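Side-chain contacts in 16S rRNA methyltransferase (PDB 3MQ2), which methylates the N1 position of adenine 1408 in 16S rRNA, using S-adenosyl-L-methionine, and so confers resistance to aminoglycosides such as kanamycin and apramycin: residues Lys44-Asn49 / Pro81-Leu86; Ala88-Leu93 / Gly109-Gly114; Ala134-Ala139 / Pro169-Ala174; Asn141-Arg146 / Arg198-Ser203. All coordinates share one frame; numbering follows the deposited sequence. Where two conformers were deposited one is given.

Contact 1 (Lys44-Asn49 / Pro81-Leu86)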
# COMPACT_ATOMS: atom_id res chain seq x y z
N LYS A 44 -7.40 9.85 -2.86
CA LYS A 44 -8.05 9.62 -4.15
C LYS A 44 -8.95 8.39 -4.13
O LYS A 44 -10.09 8.45 -4.57
CB LYS A 44 -7.04 9.50 -5.29
CG LYS A 44 -7.67 8.97 -6.59
CD LYS A 44 -6.76 9.13 -7.79
CE LYS A 44 -7.47 8.77 -9.09
NZ LYS A 44 -6.62 9.07 -10.30
N VAL A 45 -8.44 7.28 -3.61
CA VAL A 45 -9.24 6.06 -3.57
C VAL A 45 -10.55 6.28 -2.80
O VAL A 45 -11.62 5.90 -3.27
CB VAL A 45 -8.45 4.86 -3.01
CG1 VAL A 45 -9.33 3.62 -2.90
CG2 VAL A 45 -7.24 4.58 -3.90
N ALA A 46 -10.46 6.91 -1.63
CA ALA A 46 -11.65 7.15 -0.83
C ALA A 46 -12.62 8.08 -1.55
O ALA A 46 -13.83 7.86 -1.55
CB ALA A 46 -11.28 7.70 0.56
N ARG A 47 -12.08 9.13 -2.18
CA ARG A 47 -12.91 10.09 -2.91
C ARG A 47 -13.70 9.38 -4.00
O ARG A 47 -14.89 9.63 -4.20
CB ARG A 47 -12.01 11.16 -3.53
CG ARG A 47 -12.74 12.07 -4.50
CD ARG A 47 -13.59 13.07 -3.76
NE ARG A 47 -12.77 14.03 -3.02
CZ ARG A 47 -13.26 14.94 -2.18
NH1 ARG A 47 -14.57 15.01 -1.97
NH2 ARG A 47 -12.45 15.77 -1.56
N GLN A 48 -13.02 8.47 -4.70
CA GLN A 48 -13.62 7.82 -5.87
C GLN A 48 -14.44 6.58 -5.53
O GLN A 48 -15.18 6.06 -6.38
CB GLN A 48 -12.53 7.46 -6.88
CG GLN A 48 -11.85 8.68 -7.49
CD GLN A 48 -10.86 8.32 -8.56
OE1 GLN A 48 -10.38 9.18 -9.29
NE2 GLN A 48 -10.54 7.03 -8.67
N ASN A 49 -14.30 6.10 -4.30
CA ASN A 49 -15.00 4.90 -3.83
C ASN A 49 -15.75 5.15 -2.52
O ASN A 49 -15.38 4.62 -1.47
CB ASN A 49 -14.00 3.76 -3.63
CG ASN A 49 -13.30 3.34 -4.92
OD1 ASN A 49 -13.79 2.47 -5.64
ND2 ASN A 49 -12.16 3.95 -5.20
N PRO A 81 -15.45 10.84 5.04
CA PRO A 81 -15.82 9.99 6.18
C PRO A 81 -15.24 8.58 6.07
O PRO A 81 -15.15 7.89 7.08
CB PRO A 81 -17.34 9.90 6.05
CG PRO A 81 -17.57 9.99 4.57
CD PRO A 81 -16.56 10.99 4.09
N ASN A 82 -14.87 8.18 4.86
CA ASN A 82 -14.48 6.80 4.59
C ASN A 82 -12.98 6.63 4.44
O ASN A 82 -12.51 5.80 3.67
CB ASN A 82 -15.17 6.28 3.32
CG ASN A 82 -14.78 7.08 2.07
OD1 ASN A 82 -14.52 8.28 2.14
ND2 ASN A 82 -14.73 6.40 0.93
N LEU A 83 -12.23 7.42 5.20
CA LEU A 83 -10.77 7.43 5.10
C LEU A 83 -10.17 7.53 6.49
O LEU A 83 -10.52 8.42 7.28
CB LEU A 83 -10.34 8.62 4.24
CG LEU A 83 -8.84 8.83 4.02
CD1 LEU A 83 -8.16 7.57 3.47
CD2 LEU A 83 -8.65 10.01 3.05
N LEU A 84 -9.26 6.62 6.79
CA LEU A 84 -8.65 6.54 8.10
C LEU A 84 -7.15 6.36 7.93
O LEU A 84 -6.70 5.42 7.29
CB LEU A 84 -9.25 5.34 8.85
CG LEU A 84 -8.61 4.92 10.16
CD1 LEU A 84 -8.80 6.00 11.20
CD2 LEU A 84 -9.23 3.61 10.63
N TYR A 85 -6.38 7.29 8.50
CA TYR A 85 -4.92 7.20 8.50
C TYR A 85 -4.44 6.66 9.84
O TYR A 85 -4.85 7.14 10.90
CB TYR A 85 -4.30 8.58 8.24
CG TYR A 85 -4.52 9.06 6.83
CD1 TYR A 85 -3.74 8.58 5.79
CD2 TYR A 85 -5.54 9.97 6.53
CE1 TYR A 85 -3.94 9.02 4.49
CE2 TYR A 85 -5.76 10.40 5.24
CZ TYR A 85 -4.96 9.91 4.23
OH TYR A 85 -5.16 10.34 2.94
N LEU A 86 -3.55 5.67 9.79
CA LEU A 86 -3.06 5.02 11.01
C LEU A 86 -1.54 5.05 11.07
O LEU A 86 -0.86 5.02 10.06
CB LEU A 86 -3.52 3.55 11.05
CG LEU A 86 -5.02 3.30 11.03
CD1 LEU A 86 -5.31 1.80 11.14
CD2 LEU A 86 -5.74 4.04 12.17
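Ala46, in the last turns of a helix, and Leu83, where a strand begins, bring the two backbones together, their CA atoms 6.0 Å apart. Neither backbone bonds to the other; the side chain of Asn82, just before the strand, makes the link. Its ND2 donates to Ala46 O at 3.0 Å in a nearly straight bond (N-H...O 175°), and the acceptor lies in the plane of the Asn82 amide. The approach to the carbonyl is steep, with a C=O...N angle of 112°. A chi1 of 62° sets CG between the backbone N and the carbonyl carbon, which turns the amide toward the helix. Asn82 ND2 also bonds to Arg52 O, so the buried amide is held from two parts of the chain. Beside this polar link the methyl of Ala46 packs on the strand, with its CB 3.9 Å from Leu83 CB. Asn49, the first residue to leave helical geometry, turns its amide back on the helix, and its ND2 reaches Val45 O at 2.8 Å. The contact fastens the C-terminal end of helix 40-48 to strand 83-87, outermost of the seven in the main sheet. Val54 of the adjacent strand 52-58 touches both Ala46 and Leu83, while Ala71 of helix 65-71 packs against Leu83.

Contact 2 (Ala88-Leu93 / Gly109-Gly114); sequences ATAERL and GSLLRG. With SAH (S-adenosyl-L-homocysteine), chain C.
The adenine end of the cofactor pocket, occupied here by S-adenosylhomocysteine, is built where the loop 88-93 meets the start of helix 109-116. Glu91 and Ser110 join across it: Ser110 OG donates to Glu91 OE2 at 2.6 Å, and Glu91 OE2 accepts with its syn lone pair. Both residues also receive the exocyclic amine of the base, so that SAH N6 bonds to Glu91 OE1 at 2.8 Å and to Ser110 OG at 2.8 Å. The serine hydroxyl thus accepts from the ligand while donating its hydrogen bond to the carboxylate. The bend of the glutamate chain at chi2 (87°) brings its carboxylate around to the base, with one oxygen for the amine and the other for the hydroxyl. The ring edge is read by the backbone as well, for Ala90 N donates to SAH N1 at 2.6 Å with an N-H...N angle of 163°. Leu111 packs beside the base, its CB 3.4 Å from SAH N7, and makes an apolar contact across the segments where its CD1 meets Ala90 CB at 3.7 Å; Val34 and Met122 pack against both of these residues. A backbone N-H to N1 paired with an acidic acceptor for N6 recognises adenine through its hydrogen-bonding edge, an arrangement characteristic of the adenine site in Rossmann-fold, S-adenosylmethionine-dependent methyltransferases.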
# COMPACT_ATOMS: atom_id res chain seq x y z
N ALA A 88 1.58 3.05 11.88
CA ALA A 88 1.97 1.66 12.08
C ALA A 88 2.98 1.23 11.04
O ALA A 88 3.01 1.76 9.94
CB ALA A 88 0.74 0.74 11.99
N THR A 89 3.80 0.24 11.40
CA THR A 89 4.73 -0.34 10.45
C THR A 89 4.16 -1.61 9.84
O THR A 89 3.27 -2.24 10.41
CB THR A 89 6.05 -0.73 11.13
OG1 THR A 89 5.81 -1.81 12.04
CG2 THR A 89 6.62 0.46 11.89
N ALA A 90 4.73 -2.02 8.71
CA ALA A 90 4.33 -3.28 8.11
C ALA A 90 4.73 -4.49 8.96
O ALA A 90 4.11 -5.55 8.87
CB ALA A 90 4.89 -3.41 6.69
N GLU A 91 5.75 -4.32 9.80
CA GLU A 91 6.17 -5.38 10.71
C GLU A 91 5.17 -5.59 11.84
O GLU A 91 5.02 -6.69 12.36
CB GLU A 91 7.54 -5.05 11.32
CG GLU A 91 8.72 -5.21 10.36
CD GLU A 91 9.01 -3.98 9.53
OE1 GLU A 91 8.20 -3.03 9.54
OE2 GLU A 91 10.07 -3.98 8.87
N ARG A 92 4.50 -4.50 12.23
CA ARG A 92 3.54 -4.55 13.33
C ARG A 92 2.23 -3.91 12.92
O ARG A 92 1.86 -2.84 13.39
CB ARG A 92 4.09 -3.83 14.56
CG ARG A 92 5.25 -4.55 15.23
CD ARG A 92 5.63 -3.79 16.49
NE ARG A 92 6.63 -4.50 17.27
CZ ARG A 92 7.01 -4.11 18.48
NH1 ARG A 92 6.47 -3.03 19.02
NH2 ARG A 92 7.93 -4.80 19.14
N LEU A 93 1.52 -4.58 12.03
CA LEU A 93 0.29 -4.04 11.49
C LEU A 93 -0.78 -3.89 12.57
O LEU A 93 -0.80 -4.63 13.55
CB LEU A 93 -0.22 -4.94 10.36
CG LEU A 93 0.66 -4.88 9.12
CD1 LEU A 93 0.38 -6.05 8.19
CD2 LEU A 93 0.45 -3.56 8.39
N GLY A 109 13.01 0.55 1.80
CA GLY A 109 13.34 0.11 3.15
C GLY A 109 12.86 -1.31 3.40
O GLY A 109 12.82 -2.13 2.48
N SER A 110 12.47 -1.59 4.63
CA SER A 110 12.14 -2.96 5.01
C SER A 110 10.87 -3.45 4.32
O SER A 110 10.71 -4.65 4.11
CB SER A 110 12.01 -3.09 6.53
OG SER A 110 10.89 -2.36 7.01
N LEU A 111 9.98 -2.53 3.97
CA LEU A 111 8.76 -2.90 3.26
C LEU A 111 9.10 -3.43 1.86
O LEU A 111 8.48 -4.36 1.37
CB LEU A 111 7.79 -1.72 3.17
CG LEU A 111 6.45 -1.97 2.47
CD1 LEU A 111 5.74 -3.16 3.07
CD2 LEU A 111 5.56 -0.72 2.55
N LEU A 112 10.10 -2.82 1.23
CA LEU A 112 10.52 -3.28 -0.09
C LEU A 112 11.18 -4.64 0.06
O LEU A 112 10.90 -5.57 -0.68
CB LEU A 112 11.47 -2.27 -0.74
CG LEU A 112 12.21 -2.74 -2.01
CD1 LEU A 112 11.22 -3.23 -3.06
CD2 LEU A 112 13.08 -1.62 -2.55
N ARG A 113 12.08 -4.77 1.04
CA ARG A 113 12.72 -6.05 1.25
C ARG A 113 11.64 -7.12 1.45
O ARG A 113 11.73 -8.23 0.91
CB ARG A 113 13.65 -5.98 2.46
CG ARG A 113 14.51 -7.22 2.65
CD ARG A 113 15.55 -7.02 3.75
NE ARG A 113 14.96 -7.07 5.09
CZ ARG A 113 14.74 -6.00 5.85
NH1 ARG A 113 15.06 -4.79 5.40
NH2 ARG A 113 14.20 -6.14 7.05
N GLY A 114 10.60 -6.75 2.19
CA GLY A 114 9.50 -7.66 2.48
C GLY A 114 8.75 -8.13 1.24
O GLY A 114 8.45 -9.32 1.10
N SAH C . 3.12 4.77 -1.21
CA SAH C . 3.46 6.17 -0.99
CB SAH C . 4.80 6.30 -0.27
CG SAH C . 5.90 5.40 -0.81
SD SAH C . 7.53 5.87 -0.17
C SAH C . 3.51 6.88 -2.33
O SAH C . 3.67 8.10 -2.40
OXT SAH C . 3.39 6.23 -3.37
C5' SAH C . 7.50 4.36 0.82
C4' SAH C . 6.82 4.57 2.17
O4' SAH C . 6.82 3.35 2.88
C3' SAH C . 7.55 5.58 3.06
O3' SAH C . 6.63 6.54 3.52
C2' SAH C . 8.05 4.80 4.26
O2' SAH C . 7.88 5.54 5.45
C1' SAH C . 7.14 3.59 4.23
N9 SAH C . 7.73 2.37 4.81
C8 SAH C . 8.93 1.78 4.53
N7 SAH C . 9.04 0.66 5.30
C5 SAH C . 7.90 0.55 6.04
C6 SAH C . 7.47 -0.38 6.98
N6 SAH C . 8.23 -1.43 7.30
N1 SAH C . 6.24 -0.21 7.56
C2 SAH C . 5.44 0.86 7.24
N3 SAH C . 5.87 1.79 6.32
C4 SAH C . 7.08 1.61 5.73

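Contact 3 (Ala134-Ala139 / Pro169-Ala174); sequences ASFLVA and PRYAEA
Tyr171, on helix 160-173, reaches across to strand 134-141 of the central sheet and packs one layer of the Rossmann-like methyltransferase fold against the other. From CB, which points toward the strand, the side chain spans a wide gap, for even the nearest CA atoms, those of Val138 and Tyr171, are 11.4 Å apart. The first atoms to touch the strand residues lie along one side of the ring. There CD2 meets Phe136 CZ at 4.0 Å, and CE2 comes to 4.1 Å from Phe136 CE1. Phe136 CZ sits near the plane of the tyrosine ring, at its edge, while the two side chains cross obliquely. What swings the phenylalanine ring out to meet the tyrosine is its first torsion (chi1 72°), which tucks CG over the main chain, flanked by N and C. Trp176 meets both aromatic rings, joining the two buried rings in an aromatic cluster, and Leu212 and Leu123 also touch the tyrosine. Beyond CZ, the phenol oxygen continues toward Val138, whose side chain approaches from the opposite direction. The hydroxyl is polar in these apolar surroundings, but it is satisfied by a hydrogen bond with Val115 O. Its contacts with the valine are purely van der Waals: Tyr171 OH lies 3.9 Å from Val138 CG2 and 4.2 Å from Val138 CG1.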
# COMPACT_ATOMS: atom_id res chain seq x y z
N ALA A 134 -8.93 -11.58 -1.29
CA ALA A 134 -8.60 -10.17 -1.40
C ALA A 134 -7.69 -9.93 -2.60
O ALA A 134 -6.85 -10.76 -2.91
CB ALA A 134 -7.89 -9.68 -0.13
N SER A 135 -7.84 -8.78 -3.26
CA SER A 135 -6.95 -8.42 -4.35
C SER A 135 -5.76 -7.65 -3.80
O SER A 135 -5.86 -7.02 -2.76
CB SER A 135 -7.67 -7.56 -5.39
OG SER A 135 -8.06 -6.31 -4.84
N PHE A 136 -4.65 -7.71 -4.52
CA PHE A 136 -3.47 -6.91 -4.14
C PHE A 136 -2.82 -6.26 -5.34
O PHE A 136 -2.91 -6.77 -6.47
CB PHE A 136 -2.44 -7.72 -3.35
CG PHE A 136 -1.66 -8.73 -4.16
CD1 PHE A 136 -0.57 -8.35 -4.94
CD2 PHE A 136 -2.00 -10.08 -4.10
CE1 PHE A 136 0.15 -9.30 -5.66
CE2 PHE A 136 -1.29 -11.02 -4.82
CZ PHE A 136 -0.21 -10.64 -5.60
N LEU A 137 -2.17 -5.13 -5.08
CA LEU A 137 -1.34 -4.44 -6.04
C LEU A 137 -0.05 -4.06 -5.32
O LEU A 137 -0.08 -3.34 -4.32
CB LEU A 137 -2.03 -3.17 -6.52
CG LEU A 137 -1.15 -2.13 -7.20
CD1 LEU A 137 -0.51 -2.70 -8.47
CD2 LEU A 137 -1.99 -0.92 -7.52
N VAL A 138 1.07 -4.57 -5.82
CA VAL A 138 2.38 -4.12 -5.36
C VAL A 138 3.02 -3.41 -6.54
O VAL A 138 3.23 -4.01 -7.59
CB VAL A 138 3.29 -5.28 -4.93
CG1 VAL A 138 4.68 -4.75 -4.60
CG2 VAL A 138 2.71 -6.02 -3.72
N ALA A 139 3.30 -2.12 -6.38
CA ALA A 139 3.87 -1.38 -7.50
C ALA A 139 5.32 -1.10 -7.15
O ALA A 139 5.61 -0.26 -6.30
CB ALA A 139 3.11 -0.10 -7.74
N PRO A 169 6.80 -17.90 -7.11
CA PRO A 169 6.98 -19.00 -6.15
C PRO A 169 7.10 -18.48 -4.73
O PRO A 169 6.52 -19.06 -3.81
CB PRO A 169 8.30 -19.63 -6.58
CG PRO A 169 8.43 -19.29 -8.01
CD PRO A 169 7.81 -17.94 -8.18
N ARG A 170 7.85 -17.40 -4.55
CA ARG A 170 8.01 -16.79 -3.23
C ARG A 170 6.70 -16.26 -2.69
O ARG A 170 6.40 -16.38 -1.51
CB ARG A 170 9.02 -15.64 -3.28
CG ARG A 170 10.43 -16.05 -3.61
CD ARG A 170 11.33 -14.83 -3.64
NE ARG A 170 12.74 -15.19 -3.62
CZ ARG A 170 13.73 -14.32 -3.43
NH1 ARG A 170 13.45 -13.03 -3.25
NH2 ARG A 170 14.99 -14.74 -3.43
N TYR A 171 5.91 -15.64 -3.57
CA TYR A 171 4.62 -15.11 -3.15
C TYR A 171 3.70 -16.25 -2.72
O TYR A 171 3.03 -16.15 -1.69
CB TYR A 171 4.00 -14.26 -4.26
CG TYR A 171 4.40 -12.80 -4.20
CD1 TYR A 171 5.71 -12.43 -3.95
CD2 TYR A 171 3.46 -11.80 -4.38
CE1 TYR A 171 6.09 -11.10 -3.89
CE2 TYR A 171 3.82 -10.46 -4.33
CZ TYR A 171 5.14 -10.12 -4.08
OH TYR A 171 5.49 -8.79 -4.02
N ALA A 172 3.70 -17.34 -3.49
CA ALA A 172 2.86 -18.49 -3.18
C ALA A 172 3.19 -19.08 -1.81
O ALA A 172 2.29 -19.46 -1.07
CB ALA A 172 2.98 -19.56 -4.26
N GLU A 173 4.48 -19.16 -1.49
CA GLU A 173 4.92 -19.67 -0.19
C GLU A 173 4.32 -18.85 0.94
O GLU A 173 4.09 -19.36 2.04
CB GLU A 173 6.44 -19.61 -0.09
CG GLU A 173 7.20 -20.33 -1.19
CD GLU A 173 8.69 -20.03 -1.17
OE1 GLU A 173 9.39 -20.42 -2.13
OE2 GLU A 173 9.15 -19.41 -0.19
N ALA A 174 4.06 -17.57 0.67
CA ALA A 174 3.57 -16.66 1.69
C ALA A 174 2.06 -16.47 1.60
O ALA A 174 1.48 -15.67 2.33
CB ALA A 174 4.27 -15.31 1.59

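Contact 4 (Asn141-Arg146 / Arg198-Ser203); sequences NLHAWR and RRLHSS
Water 1 is gripped from both sides of the contact between His143 and Leu200 and their flanking residues. It accepts from Arg199 NE at 2.8 Å and from Asn141 ND2 at 3.1 Å, bridging an arginine and a strand-end amide that do not meet directly. The water lies in the plane of the guanidinium group, at its edge. The other end of the Asn141 amide serves its own segment: OD1 receives His143 N at 2.9 Å, forming an Asx turn in which the donor stands above the carbonyl plane. With each amide atom given a separate partner, the rotation of the Asn141 side chain is fixed. Next to this polar bridge, the imidazole of His143 makes the main side-chain contact. Its CD2 lies 3.7 Å from Leu200 CD2, and the two side chains run alongside each other with opposite sense. The imidazole reaches the second segment because CG trails away from the residue's own carbonyl carbon (chi1 -68°). At the ring's edge, in its plane, Ser203 OG comes to 3.6 Å from His143 NE2. These two polar atoms are joined through Asp208, whose OD1 is hydrogen-bonded to both. One face of the imidazole carries Arg146 CD. Met106 and Trp196 probably belong to the cofactor site; Met106 touches both Asn141 and Leu200, and Trp196 lies close to Asn141. Here the end of strand 134-141, with its Asx turn, packs on the end of helix 196-200 and the turn that follows, placing Asn141 about 7 Å from the bound S-adenosylhomocysteine, beside the cofactor site of the class I methyltransferase fold.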
# COMPACT_ATOMS: atom_id res chain seq x y z
N ASN A 141 8.94 0.31 -7.41
CA ASN A 141 9.74 1.38 -8.00
C ASN A 141 11.05 0.77 -8.46
O ASN A 141 11.89 0.39 -7.64
CB ASN A 141 10.01 2.46 -6.95
CG ASN A 141 10.80 3.64 -7.50
OD1 ASN A 141 11.35 3.59 -8.60
ND2 ASN A 141 10.87 4.72 -6.71
N LEU A 142 11.22 0.65 -9.78
CA LEU A 142 12.37 -0.03 -10.34
C LEU A 142 13.68 0.74 -10.10
O LEU A 142 14.77 0.19 -10.25
CB LEU A 142 12.13 -0.33 -11.82
CG LEU A 142 10.95 -1.27 -12.11
CD1 LEU A 142 10.56 -1.23 -13.58
CD2 LEU A 142 11.27 -2.70 -11.67
N HIS A 143 13.57 1.99 -9.66
CA HIS A 143 14.78 2.76 -9.36
C HIS A 143 15.52 2.23 -8.14
O HIS A 143 16.65 2.62 -7.88
CB HIS A 143 14.47 4.26 -9.27
CG HIS A 143 14.09 4.85 -10.58
ND1 HIS A 143 14.98 5.54 -11.37
CD2 HIS A 143 12.92 4.81 -11.27
CE1 HIS A 143 14.37 5.91 -12.49
NE2 HIS A 143 13.12 5.47 -12.45
N ALA A 144 14.88 1.31 -7.42
CA ALA A 144 15.56 0.62 -6.33
C ALA A 144 16.69 -0.23 -6.89
O ALA A 144 17.49 -0.78 -6.13
CB ALA A 144 14.56 -0.24 -5.54
N TRP A 145 16.75 -0.35 -8.21
CA TRP A 145 17.81 -1.12 -8.86
C TRP A 145 18.63 -0.25 -9.81
O TRP A 145 19.37 -0.77 -10.64
CB TRP A 145 17.23 -2.31 -9.64
CG TRP A 145 16.70 -3.40 -8.78
CD1 TRP A 145 17.38 -4.50 -8.34
CD2 TRP A 145 15.37 -3.51 -8.24
NE1 TRP A 145 16.56 -5.29 -7.57
CE2 TRP A 145 15.33 -4.70 -7.49
CE3 TRP A 145 14.23 -2.71 -8.31
CZ2 TRP A 145 14.18 -5.11 -6.80
CZ3 TRP A 145 13.09 -3.12 -7.63
CH2 TRP A 145 13.07 -4.32 -6.90
N ARG A 146 18.50 1.06 -9.68
CA ARG A 146 19.11 1.98 -10.64
C ARG A 146 19.82 3.13 -9.92
O ARG A 146 19.45 4.28 -10.07
CB ARG A 146 18.02 2.53 -11.57
CG ARG A 146 17.26 1.43 -12.33
CD ARG A 146 16.15 2.01 -13.20
NE ARG A 146 15.34 0.96 -13.82
CZ ARG A 146 14.22 1.20 -14.50
NH1 ARG A 146 13.79 2.45 -14.65
NH2 ARG A 146 13.52 0.20 -15.01
N ARG A 198 6.12 13.16 -8.98
CA ARG A 198 6.98 14.32 -9.12
C ARG A 198 8.44 13.91 -9.21
O ARG A 198 9.17 14.37 -10.09
CB ARG A 198 6.76 15.29 -7.96
CG ARG A 198 7.23 16.70 -8.25
CD ARG A 198 7.20 17.56 -7.00
NE ARG A 198 5.93 17.47 -6.28
CZ ARG A 198 5.73 16.68 -5.23
NH1 ARG A 198 6.70 15.91 -4.77
NH2 ARG A 198 4.54 16.66 -4.63
N ARG A 199 8.86 13.03 -8.31
CA ARG A 199 10.24 12.55 -8.29
C ARG A 199 10.58 11.84 -9.59
O ARG A 199 11.68 11.98 -10.11
CB ARG A 199 10.45 11.59 -7.11
CG ARG A 199 11.84 10.95 -7.07
CD ARG A 199 12.09 10.25 -5.73
NE ARG A 199 13.27 9.39 -5.77
CZ ARG A 199 14.47 9.72 -5.30
NH1 ARG A 199 14.67 10.92 -4.76
NH2 ARG A 199 15.47 8.85 -5.38
N LEU A 200 9.61 11.10 -10.13
CA LEU A 200 9.83 10.34 -11.36
C LEU A 200 9.64 11.14 -12.64
O LEU A 200 9.96 10.65 -13.72
CB LEU A 200 8.92 9.11 -11.39
CG LEU A 200 9.14 8.09 -10.27
CD1 LEU A 200 8.04 7.01 -10.30
CD2 LEU A 200 10.53 7.46 -10.36
N HIS A 201 9.13 12.37 -12.54
CA HIS A 201 8.83 13.15 -13.74
C HIS A 201 10.07 13.37 -14.60
O HIS A 201 9.99 13.41 -15.83
CB HIS A 201 8.18 14.49 -13.38
CG HIS A 201 7.85 15.35 -14.58
ND1 HIS A 201 6.84 15.04 -15.46
CD2 HIS A 201 8.39 16.50 -15.02
CE1 HIS A 201 6.78 15.96 -16.40
NE2 HIS A 201 7.71 16.86 -16.16
N SER A 202 11.23 13.49 -13.95
CA SER A 202 12.49 13.73 -14.66
C SER A 202 13.16 12.46 -15.19
O SER A 202 14.18 12.54 -15.89
CB SER A 202 13.46 14.49 -13.75
OG SER A 202 13.78 13.71 -12.61
N SER A 203 12.61 11.30 -14.87
CA SER A 203 13.19 10.05 -15.34
C SER A 203 13.23 10.00 -16.85
O SER A 203 12.31 10.47 -17.52
CB SER A 203 12.38 8.84 -14.84
OG SER A 203 12.92 7.63 -15.35
O HOH W 1 13.08 6.91 -7.16

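Contacts 1 and 3 both reach one seven-stranded sheet of order 3-2-1-4-5-7-6, the arrangement of class I methyltransferases; contacts 2 and 4 are formed largely by loops and helices that follow its strands. Contact 1 closes first along the chain, at strand 83-87, outermost of the seven; contact 2 follows in the loop after that strand, 21 Å away between centres and on the opposite side of the chain's centre. Contacts 3 and 4 interleave, because 169-174 falls between 141-146 and 198-203. Contacts 2 and 4 touch through Leu112 CD2 and Ala144 CB, 3.6 Å apart. Contact 2 binds the cofactor's adenine, contact 4 lies near the same ligand, and contacts 1 and 3 pack helices onto the sheet.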